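Local coordinates for protein Fe(2+) transporter FeoB (Escherichia coli, PDB 3I8S) that binds and slowly hydrolyses GTP through its cytosolic G domain, probably coupling nucleotide binding to channel opening and ferrous iron uptake across the inner membrane, at residues 20-29 with 39-47. Numbering follows the deposited sequence.
Sequences FNQLTGSRQR and ERKEGQFST
Residues 20-29 and 39-47 join at an antiparallel hairpin on the margin of the P-loop GTPase sheet, where the end of helix 16-24 packs against strand 39-46. The register is set by Arg29 and Glu42, a hydrogen-bonded pair (Arg29 N to Glu42 O 2.8 Å, Glu42 N to Arg29 O 3.1 Å), and by Gln44 N, which donates to Arg27 O. Between them the non-hydrogen-bonded pair Gln28 and Gly43 brings the chains close, their CA atoms 3.9 Å apart, and a CB on Gly43 would clash with Arg27 O and Thr24 CG2.

On the helix side, Phe20, its CG swung anti to the backbone N (chi1 -179°), turns its ring edge onto the strand, with CZ 3.6 Å from Glu42 C. Leu23 CD2 sits over the face of the Phe45 ring, 4.2 Å from its centroid, and helix 154-164 also touches both residues.

On the other face of the hairpin, Arg29 and Glu42 run side by side, and Arg29 NH2 salt-bridges Glu42 OE2 at 2.9 Å from above the carboxylate plane. Arg40 NH2 salt-bridges Glu42 OE1 nearly head-on, so one carboxylate serves two arginines. A glutamine in place of Glu42 would probably leave both guanidinium groups without their shared counter-charge. Back on the helix side, Arg27 bends at chi3 (-59°), its guanidinium beneath Thr24 O, and its NE donates to Gln44 O at 2.9 Å, from above the carbonyl plane.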
loop_
_atom_site.group_PDB
_atom_site.type_symbol
_atom_site.label_atom_id
_atom_site.label_comp_id
_atom_site.label_asym_id
_atom_site.label_seq_id
_atom_site.Cartn_x
_atom_site.Cartn_y
_atom_site.Cartn_z
ATOM N N PHE A 20 -14.488 -6.287 4.727
ATOM C CA PHE A 20 -14.662 -5.614 6.016
ATOM C C PHE A 20 -15.894 -6.164 6.722
ATOM O O PHE A 20 -15.819 -6.560 7.884
ATOM C CB PHE A 20 -14.823 -4.096 5.826
ATOM C CG PHE A 20 -14.981 -3.368 7.110
ATOM C CD1 PHE A 20 -13.861 -3.123 7.916
ATOM C CD2 PHE A 20 -16.215 -3.003 7.568
ATOM C CE1 PHE A 20 -13.991 -2.483 9.131
ATOM C CE2 PHE A 20 -16.354 -2.341 8.812
ATOM C CZ PHE A 20 -15.215 -2.094 9.589
ATOM N N ASN A 21 -17.014 -6.185 6.007
ATOM C CA ASN A 21 -18.274 -6.652 6.561
ATOM C C ASN A 21 -18.236 -8.135 6.951
ATOM O O ASN A 21 -18.775 -8.528 7.982
ATOM C CB ASN A 21 -19.403 -6.362 5.576
ATOM C CG ASN A 21 -19.752 -4.909 5.531
ATOM O OD1 ASN A 21 -19.520 -4.185 6.501
ATOM N ND2 ASN A 21 -20.350 -4.463 4.413
ATOM N N GLN A 22 -17.560 -8.938 6.141
ATOM C CA GLN A 22 -17.419 -10.365 6.410
ATOM C C GLN A 22 -16.604 -10.618 7.670
ATOM O O GLN A 22 -16.935 -11.493 8.462
ATOM C CB GLN A 22 -16.738 -11.043 5.231
ATOM C CG GLN A 22 -17.672 -11.225 4.073
ATOM C CD GLN A 22 -17.008 -11.757 2.833
ATOM O OE1 GLN A 22 -15.784 -11.779 2.707
ATOM N NE2 GLN A 22 -17.831 -12.152 1.872
ATOM N N LEU A 23 -15.548 -9.851 7.862
ATOM C CA LEU A 23 -14.630 -10.058 8.999
ATOM C C LEU A 23 -15.256 -9.597 10.316
ATOM O O LEU A 23 -15.152 -10.253 11.338
ATOM C CB LEU A 23 -13.334 -9.324 8.739
ATOM C CG LEU A 23 -12.397 -10.040 7.763
ATOM C CD1 LEU A 23 -11.247 -9.124 7.426
ATOM C CD2 LEU A 23 -11.916 -11.347 8.404
ATOM N N THR A 24 -15.963 -8.481 10.261
ATOM C CA THR A 24 -16.395 -7.783 11.468
ATOM C C THR A 24 -17.851 -8.031 11.841
ATOM O O THR A 24 -18.221 -7.808 12.985
ATOM C CB THR A 24 -16.154 -6.247 11.371
ATOM O OG1 THR A 24 -17.007 -5.655 10.359
ATOM C CG2 THR A 24 -14.695 -5.974 11.071
ATOM N N GLY A 25 -18.686 -8.464 10.899
ATOM C CA GLY A 25 -20.094 -8.706 11.181
ATOM C C GLY A 25 -20.769 -7.479 11.781
ATOM O O GLY A 25 -20.628 -6.370 11.260
ATOM N N SER A 26 -21.451 -7.691 12.899
ATOM C CA SER A 26 -22.213 -6.655 13.604
ATOM C C SER A 26 -21.303 -5.793 14.490
ATOM O O SER A 26 -21.748 -4.760 14.992
ATOM C CB SER A 26 -23.321 -7.293 14.462
ATOM O OG SER A 26 -22.764 -8.062 15.527
ATOM N N ARG A 27 -20.045 -6.222 14.664
ATOM C CA ARG A 27 -19.093 -5.581 15.583
ATOM C C ARG A 27 -18.377 -4.434 14.878
ATOM O O ARG A 27 -17.199 -4.496 14.590
ATOM C CB ARG A 27 -18.071 -6.598 16.082
ATOM C CG ARG A 27 -18.713 -7.855 16.688
ATOM C CD ARG A 27 -17.655 -8.898 16.987
ATOM N NE ARG A 27 -16.871 -9.333 15.827
ATOM C CZ ARG A 27 -17.312 -10.140 14.872
ATOM N NH1 ARG A 27 -18.562 -10.604 14.876
ATOM N NH2 ARG A 27 -16.503 -10.489 13.900
ATOM N N GLN A 28 -19.112 -3.393 14.556
ATOM C CA GLN A 28 -18.526 -2.271 13.863
ATOM C C GLN A 28 -19.087 -0.970 14.386
ATOM O O GLN A 28 -20.210 -0.917 14.888
ATOM C CB GLN A 28 -18.698 -2.313 12.323
ATOM C CG GLN A 28 -19.631 -3.290 11.699
ATOM C CD GLN A 28 -19.647 -3.165 10.160
ATOM O OE1 GLN A 28 -19.899 -2.080 9.622
ATOM N NE2 GLN A 28 -19.369 -4.250 9.463
ATOM N N ARG A 29 -18.301 0.086 14.256
ATOM C CA ARG A 29 -18.768 1.418 14.566
ATOM C C ARG A 29 -18.471 2.383 13.431
ATOM O O ARG A 29 -17.552 2.171 12.658
ATOM C CB ARG A 29 -18.120 1.904 15.853
ATOM C CG ARG A 29 -16.650 2.148 15.767
ATOM C CD ARG A 29 -16.135 2.796 17.035
ATOM N NE ARG A 29 -14.767 2.375 17.310
ATOM C CZ ARG A 29 -14.129 2.542 18.468
ATOM N NH1 ARG A 29 -14.718 3.133 19.502
ATOM N NH2 ARG A 29 -12.879 2.102 18.596
ATOM N N GLU A 39 -16.644 9.442 6.297
ATOM C CA GLU A 39 -16.932 8.364 7.264
ATOM C C GLU A 39 -15.705 7.527 7.601
ATOM O O GLU A 39 -14.907 7.156 6.717
ATOM C CB GLU A 39 -18.031 7.459 6.714
ATOM C CG GLU A 39 -18.246 6.143 7.444
ATOM C CD GLU A 39 -18.860 5.085 6.544
ATOM O OE1 GLU A 39 -20.094 4.921 6.640
ATOM O OE2 GLU A 39 -18.121 4.462 5.716
ATOM N N ARG A 40 -15.577 7.202 8.899
ATOM C CA ARG A 40 -14.546 6.320 9.413
ATOM C C ARG A 40 -15.251 5.116 10.029
ATOM O O ARG A 40 -16.070 5.305 10.936
ATOM C CB ARG A 40 -13.681 7.039 10.447
ATOM C CG ARG A 40 -12.752 6.114 11.192
ATOM C CD ARG A 40 -11.698 6.820 12.064
ATOM N NE ARG A 40 -10.881 5.804 12.780
ATOM C CZ ARG A 40 -9.640 5.986 13.235
ATOM N NH1 ARG A 40 -9.024 7.162 13.123
ATOM N NH2 ARG A 40 -9.015 5.004 13.843
ATOM N N LYS A 41 -15.043 3.942 9.452
ATOM C CA LYS A 41 -15.638 2.701 9.952
ATOM C C LYS A 41 -14.528 1.861 10.540
ATOM O O LYS A 41 -13.452 1.792 9.961
ATOM C CB LYS A 41 -16.230 1.860 8.788
ATOM C CG LYS A 41 -17.572 2.303 8.138
ATOM C CD LYS A 41 -18.338 0.992 7.646
ATOM C CE LYS A 41 -19.068 1.103 6.284
ATOM N NZ LYS A 41 -20.545 1.056 6.405
ATOM N N GLU A 42 -14.789 1.216 11.666
ATOM C CA GLU A 42 -13.883 0.223 12.193
ATOM C C GLU A 42 -14.665 -0.840 12.908
ATOM O O GLU A 42 -15.849 -0.658 13.183
ATOM C CB GLU A 42 -12.772 0.856 13.028
ATOM C CG GLU A 42 -13.113 1.514 14.254
ATOM C CD GLU A 42 -11.827 2.068 14.911
ATOM O OE1 GLU A 42 -11.084 2.858 14.254
ATOM O OE2 GLU A 42 -11.588 1.721 16.074
ATOM N N GLY A 43 -14.040 -1.984 13.106
ATOM C CA GLY A 43 -14.710 -3.121 13.687
ATOM C C GLY A 43 -13.752 -4.057 14.340
ATOM O O GLY A 43 -12.539 -3.826 14.348
ATOM N N GLN A 44 -14.285 -5.112 14.915
ATOM C CA GLN A 44 -13.474 -6.058 15.658
ATOM C C GLN A 44 -13.665 -7.451 15.137
ATOM O O GLN A 44 -14.745 -7.812 14.679
ATOM C CB GLN A 44 -13.827 -6.049 17.152
ATOM C CG GLN A 44 -13.770 -4.697 17.787
ATOM C CD GLN A 44 -12.600 -4.525 18.700
ATOM O OE1 GLN A 44 -12.501 -5.206 19.730
ATOM N NE2 GLN A 44 -11.728 -3.573 18.376
ATOM N N PHE A 45 -12.624 -8.263 15.277
ATOM C CA PHE A 45 -12.727 -9.702 15.035
ATOM C C PHE A 45 -11.539 -10.369 15.672
ATOM O O PHE A 45 -10.580 -9.705 16.129
ATOM C CB PHE A 45 -12.808 -10.075 13.538
ATOM C CG PHE A 45 -11.542 -9.886 12.771
ATOM C CD1 PHE A 45 -11.291 -8.683 12.129
ATOM C CD2 PHE A 45 -10.640 -10.934 12.601
ATOM C CE1 PHE A 45 -10.131 -8.501 11.399
ATOM C CE2 PHE A 45 -9.493 -10.779 11.872
ATOM C CZ PHE A 45 -9.224 -9.543 11.266
ATOM N N SER A 46 -11.617 -11.685 15.713
ATOM C CA SER A 46 -10.573 -12.458 16.370
ATOM C C SER A 46 -10.047 -13.525 15.431
ATOM O O SER A 46 -10.742 -13.984 14.502
ATOM C CB SER A 46 -11.040 -13.048 17.694
ATOM O OG SER A 46 -12.109 -13.964 17.541
ATOM N N THR A 47 -8.788 -13.851 15.646
ATOM C CA THR A 47 -8.116 -14.949 14.998
ATOM C C THR A 47 -7.824 -16.012 16.075
ATOM O O THR A 47 -8.183 -15.840 17.253
ATOM C CB THR A 47 -6.833 -14.475 14.361
ATOM O OG1 THR A 47 -5.924 -14.024 15.374
ATOM C CG2 THR A 47 -7.065 -13.350 13.300
HETATM O O HOH W 1 -20.368 -1.681 7.048
#